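Local atomic coordinates of Ceg4 (Legionella pneumophila subsp. pneumophila, PDB entry 6AOK), a protein that is a Legionella effector with a magnesium-binding, HAD-like phosphatase domain, acting on phosphotyrosine and attenuating the activation of eukaryotic MAPK pathways. Residues D105-I110 against N149-H154; E174-V179 against E187-Y192; Y118-F123 against L136-S141. All coordinates share one frame; numbering follows the deposited sequence. Where two conformers were deposited one is given.

The HAD-like phosphatase domain of Ceg4, the N-terminal part of a longer protein, has three contacts that illustrate how helices are laid in turn against a parallel sheet. From the N terminus, strand 106-111 opens contact 1. Helix 116-125 then starts contact 3, which closes at strand 136-139; it is nested inside the loop that contact 1 completes at helix 144-153. Contact 2 follows in series, closing the short loop from helix 169-180 to strand 189-192. Contacts 1 and 3 use strands that are neighbours in the sheet. Contacts 1 and 2 touch where Leu152 packs on Val179, and all three reach the same sheet.

Contact 1 (D105-I110 against N149-H154); sequences DVTVNI and NSRLNH
Asn109 and Arg151 carry this contact, which shows how a single polar pair can join a helix to the face of a sheet. Arg151 NE donates to Asn109 OD1 over 2.8 Å, and at 171° the N-H points almost straight at the oxygen. The acceptor lies in the plane of the guanidinium, at its edge, whereas the donor sits tilted out of the plane of the amide. The two flat groups stand nearly perpendicular, 85° apart. Arg151 CG, anti to the backbone N (chi1 -179°), lies 3.7 Å from Asn109 OD1, and the bend at chi2 swings CD and NE round to the oxygen.

Thr107 adds a lesser van der Waals touch two residues earlier on the strand, methyl against nitrogen: its CG2 comes within 3.6 Å of Arg151 NH2, approaching the guanidinium obliquely. Another edge of that group is occupied by a residue just beyond the helix: Arg151 NH1 donates to His154 ND1 over 3.1 Å, the nitrogen lying close to both the imidazole and guanidinium planes. With bonds from NE and NH1 to different partners, rotation of the guanidinium is restricted. The amide of Asn109 is likewise held at both ends, since its ND2 donates to Ile15 O; this buried side chain spans from the helix to the next strand.

Thr107 and Asn109 rise from the face of strand 106-111 that meets helix 144-153, while Val106 and Val108 pack against helix 91-100. Strand 13-17 pairs with strand 106-111 along one edge and strand 136-139 along the other, whose Thr137 touches both Asn109 and Arg151.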
loop_
_atom_site.group_PDB
_atom_site.type_symbol
_atom_site.label_atom_id
_atom_site.label_comp_id
_atom_site.label_asym_id
_atom_site.label_seq_id
_atom_site.Cartn_x
_atom_site.Cartn_y
_atom_site.Cartn_z
ATOM N N ASP A 105 -12.186 -2.613 -11.117
ATOM C CA ASP A 105 -11.597 -3.846 -11.602
ATOM C C ASP A 105 -10.181 -4.079 -11.116
ATOM O O ASP A 105 -9.580 -5.065 -11.547
ATOM C CB ASP A 105 -11.636 -3.839 -13.113
ATOM C CG ASP A 105 -13.070 -3.906 -13.630
ATOM O OD1 ASP A 105 -13.850 -4.713 -13.056
ATOM O OD2 ASP A 105 -13.420 -3.143 -14.559
ATOM N N VAL A 106 -9.645 -3.212 -10.249
ATOM C CA VAL A 106 -8.326 -3.374 -9.653
ATOM C C VAL A 106 -8.509 -3.558 -8.153
ATOM O O VAL A 106 -9.104 -2.701 -7.490
ATOM C CB VAL A 106 -7.423 -2.162 -9.921
ATOM C CG1 VAL A 106 -6.070 -2.402 -9.242
ATOM C CG2 VAL A 106 -7.240 -1.993 -11.400
ATOM N N THR A 107 -8.023 -4.663 -7.615
ATOM C CA THR A 107 -8.084 -4.884 -6.175
ATOM C C THR A 107 -6.723 -4.593 -5.557
ATOM O O THR A 107 -5.718 -5.183 -5.949
ATOM C CB THR A 107 -8.527 -6.312 -5.866
ATOM O OG1 THR A 107 -9.830 -6.520 -6.437
ATOM C CG2 THR A 107 -8.587 -6.519 -4.357
ATOM N N VAL A 108 -6.689 -3.672 -4.602
ATOM C CA VAL A 108 -5.447 -3.203 -4.001
ATOM C C VAL A 108 -5.333 -3.788 -2.602
ATOM O O VAL A 108 -6.109 -3.428 -1.706
ATOM C CB VAL A 108 -5.387 -1.680 -3.941
ATOM C CG1 VAL A 108 -4.037 -1.271 -3.472
ATOM C CG2 VAL A 108 -5.624 -1.143 -5.329
ATOM N N ASN A 109 -4.360 -4.679 -2.413
ATOM C CA ASN A 109 -4.059 -5.267 -1.116
ATOM C C ASN A 109 -2.702 -4.747 -0.691
ATOM O O ASN A 109 -1.704 -4.999 -1.366
ATOM C CB ASN A 109 -3.993 -6.786 -1.171
ATOM C CG ASN A 109 -5.273 -7.409 -1.718
ATOM O OD1 ASN A 109 -6.291 -7.498 -0.996
ATOM N ND2 ASN A 109 -5.245 -7.849 -2.989
ATOM N N ILE A 110 -2.651 -4.136 0.469
ATOM C CA ILE A 110 -1.386 -3.777 1.088
ATOM C C ILE A 110 -1.075 -4.824 2.154
ATOM O O ILE A 110 -1.901 -5.097 3.028
ATOM C CB ILE A 110 -1.455 -2.376 1.701
ATOM C CG1 ILE A 110 -1.745 -1.344 0.599
ATOM C CG2 ILE A 110 -0.097 -2.083 2.449
ATOM C CD1 ILE A 110 -1.940 0.101 1.159
ATOM N N ASN A 149 -1.877 -15.917 0.602
ATOM C CA ASN A 149 -2.499 -17.198 0.333
ATOM C C ASN A 149 -3.971 -17.167 0.714
ATOM O O ASN A 149 -4.835 -17.648 -0.033
ATOM C CB ASN A 149 -1.778 -18.299 1.105
ATOM C CG ASN A 149 -2.362 -19.681 0.809
ATOM O OD1 ASN A 149 -2.205 -20.187 -0.298
ATOM N ND2 ASN A 149 -3.036 -20.295 1.796
ATOM N N SER A 150 -4.272 -16.628 1.892
ATOM C CA SER A 150 -5.660 -16.567 2.343
ATOM C C SER A 150 -6.482 -15.604 1.484
ATOM O O SER A 150 -7.629 -15.886 1.127
ATOM C CB SER A 150 -5.697 -16.139 3.813
ATOM O OG SER A 150 -5.277 -17.188 4.662
ATOM N N ARG A 151 -5.919 -14.457 1.150
ATOM C CA ARG A 151 -6.641 -13.489 0.331
ATOM C C ARG A 151 -6.944 -14.039 -1.069
ATOM O O ARG A 151 -8.065 -13.886 -1.581
ATOM C CB ARG A 151 -5.814 -12.214 0.253
ATOM C CG ARG A 151 -6.493 -11.135 -0.564
ATOM C CD ARG A 151 -7.773 -10.684 0.143
ATOM N NE ARG A 151 -8.242 -9.464 -0.504
ATOM C CZ ARG A 151 -9.512 -9.195 -0.751
ATOM N NH1 ARG A 151 -10.437 -10.094 -0.458
ATOM N NH2 ARG A 151 -9.833 -8.027 -1.289
ATOM N N LEU A 152 -5.985 -14.720 -1.695
ATOM C CA LEU A 152 -6.245 -15.256 -3.041
ATOM C C LEU A 152 -7.211 -16.441 -3.019
ATOM O O LEU A 152 -7.775 -16.808 -4.063
ATOM C CB LEU A 152 -4.933 -15.666 -3.709
ATOM C CG LEU A 152 -4.074 -14.563 -4.329
ATOM C CD1 LEU A 152 -2.753 -15.168 -4.876
ATOM C CD2 LEU A 152 -4.858 -13.879 -5.453
ATOM N N ASN A 153 -7.397 -17.062 -1.859
ATOM C CA ASN A 153 -8.419 -18.083 -1.707
ATOM C C ASN A 153 -9.817 -17.482 -1.680
ATOM O O ASN A 153 -10.772 -18.215 -1.912
ATOM C CB ASN A 153 -8.187 -18.885 -0.399
ATOM C CG ASN A 153 -9.076 -20.139 -0.297
ATOM O OD1 ASN A 153 -9.140 -20.957 -1.228
ATOM N ND2 ASN A 153 -9.793 -20.267 0.824
ATOM N N HIS A 154 -9.955 -16.188 -1.353
ATOM C CA HIS A 154 -11.282 -15.580 -1.246
ATOM C C HIS A 154 -11.995 -15.657 -2.584
ATOM O O HIS A 154 -11.359 -15.580 -3.640
ATOM C CB HIS A 154 -11.211 -14.126 -0.808
ATOM C CG HIS A 154 -10.712 -13.964 0.590
ATOM N ND1 HIS A 154 -10.182 -12.781 1.061
ATOM C CD2 HIS A 154 -10.655 -14.852 1.618
ATOM C CE1 HIS A 154 -9.791 -12.957 2.320
ATOM N NE2 HIS A 154 -10.087 -14.200 2.687
#

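Contact 2 (E174-V179 against E187-Y192); sequences EMLRAV and EEIRGY
Helix and strand come closest where the CA atoms of Leu176 and Gly191 lie 7.7 Å apart and those of Val179 and Ile189 8.2 Å apart, a spacing bridged by side chains from both. Ile189 does most of this work, pointing from the strand to the helix and dividing its two branches between residues one turn apart. Its longer branch meets Val179 tip to tip, with Ile189 CD1 3.9 Å from Val179 CG1. The shorter branch serves Leu176, whose chain crosses that of Ile189 at about a right angle and brings CD1 to 4.0 Å from Ile189 CG2. Leu176 reaches this methyl because its CG is anti to the backbone N (chi1 -178°), carrying the fork outward from the helix.

Leu176 and Ile189 also share Ile164 of strand 161-165, while Tyr184 in the connecting loop touches Val179 and Ile189. The contact thus completes a beta-alpha-beta unit at one edge strand of the sheet. Its chemistry is wholly apolar: with no hydrogen bond between helix and strand, shape and burial hold them, and the strand's backbone hydrogen bonds go to strand 161-165 instead.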
loop_
_atom_site.group_PDB
_atom_site.type_symbol
_atom_site.label_atom_id
_atom_site.label_comp_id
_atom_site.label_asym_id
_atom_site.label_seq_id
_atom_site.Cartn_x
_atom_site.Cartn_y
_atom_site.Cartn_z
ATOM N N GLU A 174 7.974 -14.820 -0.333
ATOM C CA GLU A 174 6.739 -15.365 0.243
ATOM C C GLU A 174 5.499 -15.013 -0.560
ATOM O O GLU A 174 4.651 -15.868 -0.796
ATOM C CB GLU A 174 6.539 -14.845 1.670
ATOM C CG GLU A 174 7.545 -15.419 2.690
ATOM C CD GLU A 174 7.231 -14.884 4.085
ATOM O OE1 GLU A 174 6.065 -14.504 4.369
ATOM O OE2 GLU A 174 8.154 -14.878 4.908
HETATM N N MSE A 175 5.334 -13.761 -0.931
HETATM C CA MSE A 175 4.172 -13.414 -1.690
HETATM C C MSE A 175 4.172 -14.089 -3.042
HETATM O O MSE A 175 3.189 -14.579 -3.477
HETATM C CB MSE A 175 4.039 -11.919 -1.856
HETATM C CG MSE A 175 3.996 -11.197 -0.521
HETATM SE SE MSE A 175 3.126 -9.431 -0.605
HETATM C CE MSE A 175 4.773 -8.522 -1.206
ATOM N N LEU A 176 5.323 -14.120 -3.667
ATOM C CA LEU A 176 5.428 -14.776 -4.978
ATOM C C LEU A 176 5.104 -16.267 -4.884
ATOM O O LEU A 176 4.427 -16.820 -5.758
ATOM C CB LEU A 176 6.833 -14.571 -5.524
ATOM C CG LEU A 176 7.046 -15.170 -6.898
ATOM C CD1 LEU A 176 6.192 -14.439 -7.983
ATOM C CD2 LEU A 176 8.556 -15.116 -7.229
ATOM N N ARG A 177 5.596 -16.933 -3.823
ATOM C CA ARG A 177 5.247 -18.335 -3.555
ATOM C C ARG A 177 3.731 -18.528 -3.431
ATOM O O ARG A 177 3.161 -19.492 -3.966
ATOM C CB ARG A 177 5.941 -18.775 -2.255
ATOM C CG ARG A 177 6.338 -20.218 -2.178
ATOM C CD ARG A 177 7.765 -20.369 -1.562
ATOM N NE ARG A 177 7.955 -19.503 -0.393
ATOM C CZ ARG A 177 9.068 -18.798 -0.150
ATOM N NH1 ARG A 177 10.103 -18.853 -0.990
ATOM N NH2 ARG A 177 9.151 -18.027 0.920
ATOM N N ALA A 178 3.068 -17.623 -2.700
ATOM C CA ALA A 178 1.628 -17.700 -2.486
ATOM C C ALA A 178 0.866 -17.509 -3.794
ATOM O O ALA A 178 -0.116 -18.212 -4.074
ATOM C CB ALA A 178 1.213 -16.648 -1.446
ATOM N N VAL A 179 1.337 -16.582 -4.624
ATOM C CA VAL A 179 0.660 -16.302 -5.885
ATOM C C VAL A 179 0.818 -17.486 -6.840
ATOM O O VAL A 179 -0.137 -17.882 -7.504
ATOM C CB VAL A 179 1.200 -14.991 -6.487
ATOM C CG1 VAL A 179 0.701 -14.819 -7.941
ATOM C CG2 VAL A 179 0.740 -13.785 -5.656
ATOM N N GLU A 187 3.520 -14.896 -17.023
ATOM C CA GLU A 187 2.967 -13.804 -17.782
ATOM C C GLU A 187 1.800 -13.141 -17.100
ATOM O O GLU A 187 1.374 -12.116 -17.472
ATOM C CB GLU A 187 2.562 -14.197 -19.209
ATOM C CG GLU A 187 1.224 -14.884 -19.411
ATOM C CD GLU A 187 1.379 -16.376 -19.668
ATOM O OE1 GLU A 187 0.539 -16.970 -20.368
ATOM O OE2 GLU A 187 2.361 -16.979 -19.198
ATOM N N GLU A 188 1.227 -13.797 -16.097
ATOM C CA GLU A 188 0.185 -13.165 -15.313
ATOM C C GLU A 188 0.751 -12.367 -14.160
ATOM O O GLU A 188 0.056 -11.502 -13.626
ATOM C CB GLU A 188 -0.779 -14.217 -14.782
ATOM C CG GLU A 188 -1.728 -14.716 -15.839
ATOM C CD GLU A 188 -2.293 -16.079 -15.511
ATOM O OE1 GLU A 188 -1.606 -16.880 -14.819
ATOM O OE2 GLU A 188 -3.420 -16.368 -15.977
ATOM N N ILE A 189 2.004 -12.598 -13.805
ATOM C CA ILE A 189 2.620 -11.980 -12.628
ATOM C C ILE A 189 3.556 -10.859 -13.064
ATOM O O ILE A 189 4.415 -11.061 -13.928
ATOM C CB ILE A 189 3.396 -13.018 -11.812
ATOM C CG1 ILE A 189 2.465 -14.133 -11.336
ATOM C CG2 ILE A 189 4.131 -12.350 -10.637
ATOM C CD1 ILE A 189 3.163 -15.397 -10.882
ATOM N N ARG A 190 3.420 -9.694 -12.439
ATOM C CA ARG A 190 4.348 -8.585 -12.616
ATOM C C ARG A 190 4.951 -8.353 -11.236
ATOM O O ARG A 190 4.304 -7.732 -10.378
ATOM C CB ARG A 190 3.632 -7.327 -13.113
ATOM C CG ARG A 190 2.935 -7.463 -14.490
ATOM C CD ARG A 190 3.929 -7.416 -15.623
ATOM N NE ARG A 190 3.265 -7.287 -16.924
ATOM C CZ ARG A 190 2.857 -8.318 -17.672
ATOM N NH1 ARG A 190 3.053 -9.575 -17.247
ATOM N NH2 ARG A 190 2.270 -8.099 -18.858
ATOM N N GLY A 191 6.164 -8.855 -11.022
ATOM C CA GLY A 191 6.796 -8.809 -9.715
ATOM C C GLY A 191 7.926 -7.804 -9.731
ATOM O O GLY A 191 8.749 -7.782 -10.652
ATOM N N TYR A 192 7.971 -6.960 -8.698
ATOM C CA TYR A 192 9.022 -5.966 -8.569
ATOM C C TYR A 192 9.590 -6.038 -7.162
ATOM O O TYR A 192 8.883 -5.786 -6.180
ATOM C CB TYR A 192 8.489 -4.559 -8.857
ATOM C CG TYR A 192 7.860 -4.478 -10.206
ATOM C CD1 TYR A 192 8.639 -4.304 -11.355
ATOM C CD2 TYR A 192 6.486 -4.656 -10.346
ATOM C CE1 TYR A 192 8.082 -4.263 -12.588
ATOM C CE2 TYR A 192 5.896 -4.616 -11.619
ATOM C CZ TYR A 192 6.715 -4.405 -12.715
ATOM O OH TYR A 192 6.172 -4.371 -13.951
#

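Contact 3 (Y118-F123 against L136-S141); sequences YIKAVF and LTILES
The backbone bond from Phe123 N to Ile119 O, 3.0 Å long, sets one helical turn between two residues that both face strand 136-139. Beyond this polar bond within the helix, the meeting with the strand is apolar. Ile119 and Ile138 lie alongside one another, pointing opposite ways, so two pairs of methyls match: Ile119 CD1 lies 3.8 Å from Ile138 CG2, and Ile119 CG2 lies 4.0 Å from Ile138 CD1. Lys120 lies aslant across the same isoleucine, its CG nearest to Ile138 CD1 at 4.1 Å.

Two residues before Ile138, Leu136 faces Phe123. Its CD1 sits over the centre of the aromatic face, 4.0 Å from the centroid of the Phe123 ring and 12° off the normal, a CH-pi contact. Phe97 and Phe128 meet the same ring edge-to-face, making it part of an aromatic cluster.

Helix and strand axes diverge from antiparallel, their directions 146° apart. Strand 106-111, helix 116-125 and strand 136-139 together form a beta-alpha-beta crossover, since the two strands are parallel neighbours. Such crossovers build the Rossmann-like core of HAD phosphatases, and here the side chain of Ile119 lies about 6 Å from that of the magnesium ligand Asp20.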
loop_
_atom_site.group_PDB
_atom_site.type_symbol
_atom_site.label_atom_id
_atom_site.label_comp_id
_atom_site.label_asym_id
_atom_site.label_seq_id
_atom_site.Cartn_x
_atom_site.Cartn_y
_atom_site.Cartn_z
ATOM N N TYR A 118 -2.070 3.472 10.658
ATOM C CA TYR A 118 -0.983 4.336 10.219
ATOM C C TYR A 118 -1.047 4.549 8.719
ATOM O O TYR A 118 -0.901 5.679 8.222
ATOM C CB TYR A 118 0.358 3.694 10.580
ATOM C CG TYR A 118 1.489 4.555 10.076
ATOM C CD1 TYR A 118 2.300 4.145 9.017
ATOM C CD2 TYR A 118 1.725 5.803 10.667
ATOM C CE1 TYR A 118 3.368 4.991 8.551
ATOM C CE2 TYR A 118 2.768 6.629 10.223
ATOM C CZ TYR A 118 3.573 6.217 9.168
ATOM O OH TYR A 118 4.645 6.980 8.762
ATOM N N ILE A 119 -1.242 3.455 7.982
ATOM C CA ILE A 119 -1.332 3.523 6.531
ATOM C C ILE A 119 -2.478 4.441 6.115
ATOM O O ILE A 119 -2.299 5.315 5.268
ATOM C CB ILE A 119 -1.478 2.096 5.944
ATOM C CG1 ILE A 119 -0.171 1.305 6.171
ATOM C CG2 ILE A 119 -1.884 2.173 4.494
ATOM C CD1 ILE A 119 -0.363 -0.228 5.953
ATOM N N LYS A 120 -3.650 4.302 6.755
ATOM C CA LYS A 120 -4.780 5.157 6.406
ATOM C C LYS A 120 -4.497 6.623 6.726
ATOM O O LYS A 120 -4.970 7.524 6.009
ATOM C CB LYS A 120 -6.027 4.690 7.138
ATOM C CG LYS A 120 -6.551 3.356 6.645
ATOM C CD LYS A 120 -7.867 3.159 7.411
ATOM C CE LYS A 120 -8.295 1.800 7.383
ATOM N NZ LYS A 120 -9.538 1.727 8.277
ATOM N N ALA A 121 -3.765 6.888 7.812
ATOM C CA ALA A 121 -3.410 8.281 8.108
ATOM C C ALA A 121 -2.476 8.850 7.047
ATOM O O ALA A 121 -2.579 10.033 6.717
ATOM C CB ALA A 121 -2.768 8.415 9.486
ATOM N N VAL A 122 -1.534 8.047 6.522
ATOM C CA VAL A 122 -0.650 8.549 5.471
ATOM C C VAL A 122 -1.441 8.886 4.211
ATOM O O VAL A 122 -1.243 9.945 3.593
ATOM C CB VAL A 122 0.475 7.540 5.147
ATOM C CG1 VAL A 122 1.248 8.037 3.866
ATOM C CG2 VAL A 122 1.437 7.427 6.372
ATOM N N PHE A 123 -2.279 7.943 3.750
ATOM C CA PHE A 123 -3.122 8.213 2.579
ATOM C C PHE A 123 -3.992 9.431 2.809
ATOM O O PHE A 123 -4.138 10.279 1.929
ATOM C CB PHE A 123 -4.019 6.989 2.279
ATOM C CG PHE A 123 -3.347 5.936 1.421
ATOM C CD1 PHE A 123 -2.568 4.923 2.003
ATOM C CD2 PHE A 123 -3.525 5.949 0.050
ATOM C CE1 PHE A 123 -1.959 3.967 1.244
ATOM C CE2 PHE A 123 -2.874 4.991 -0.767
ATOM C CZ PHE A 123 -2.105 3.994 -0.181
ATOM N N LEU A 136 -8.910 0.091 -0.113
ATOM C CA LEU A 136 -7.731 -0.637 0.278
ATOM C C LEU A 136 -8.124 -1.838 1.125
ATOM O O LEU A 136 -8.996 -1.729 1.988
ATOM C CB LEU A 136 -6.832 0.251 1.127
ATOM C CG LEU A 136 -6.185 1.410 0.419
ATOM C CD1 LEU A 136 -5.516 2.207 1.517
ATOM C CD2 LEU A 136 -5.125 0.881 -0.527
ATOM N N THR A 137 -7.453 -2.972 0.899
ATOM C CA THR A 137 -7.509 -4.132 1.799
ATOM C C THR A 137 -6.136 -4.169 2.452
ATOM O O THR A 137 -5.127 -4.287 1.767
ATOM C CB THR A 137 -7.794 -5.432 1.035
ATOM O OG1 THR A 137 -9.113 -5.384 0.487
ATOM C CG2 THR A 137 -7.680 -6.711 1.933
ATOM N N ILE A 138 -6.088 -4.033 3.759
ATOM C CA ILE A 138 -4.818 -3.957 4.462
ATOM C C ILE A 138 -4.698 -5.242 5.246
ATOM O O ILE A 138 -5.547 -5.523 6.113
ATOM C CB ILE A 138 -4.746 -2.720 5.372
ATOM C CG1 ILE A 138 -4.942 -1.466 4.512
ATOM C CG2 ILE A 138 -3.345 -2.652 6.124
ATOM C CD1 ILE A 138 -4.954 -0.184 5.311
ATOM N N LEU A 139 -3.660 -6.030 4.926
ATOM C CA LEU A 139 -3.419 -7.349 5.528
ATOM C C LEU A 139 -2.197 -7.200 6.419
ATOM O O LEU A 139 -1.104 -6.959 5.909
ATOM C CB LEU A 139 -3.194 -8.379 4.428
ATOM C CG LEU A 139 -4.414 -8.439 3.475
ATOM C CD1 LEU A 139 -4.070 -9.214 2.251
ATOM C CD2 LEU A 139 -5.720 -9.001 4.164
ATOM N N GLU A 140 -2.370 -7.319 7.743
ATOM C CA GLU A 140 -1.250 -6.932 8.617
ATOM C C GLU A 140 -0.950 -8.014 9.646
ATOM O O GLU A 140 -0.484 -7.721 10.745
ATOM C CB GLU A 140 -1.502 -5.581 9.302
ATOM C CG GLU A 140 -2.740 -5.514 10.180
ATOM C CD GLU A 140 -2.770 -4.279 11.129
ATOM O OE1 GLU A 140 -3.589 -3.369 10.906
ATOM O OE2 GLU A 140 -2.004 -4.250 12.135
ATOM N N SER A 141 -1.123 -9.272 9.278
ATOM C CA SER A 141 -0.837 -10.327 10.241
ATOM C C SER A 141 0.661 -10.445 10.521
ATOM O O SER A 141 1.060 -10.911 11.591
ATOM C CB SER A 141 -1.383 -11.645 9.717
ATOM O OG SER A 141 -0.469 -12.213 8.795
#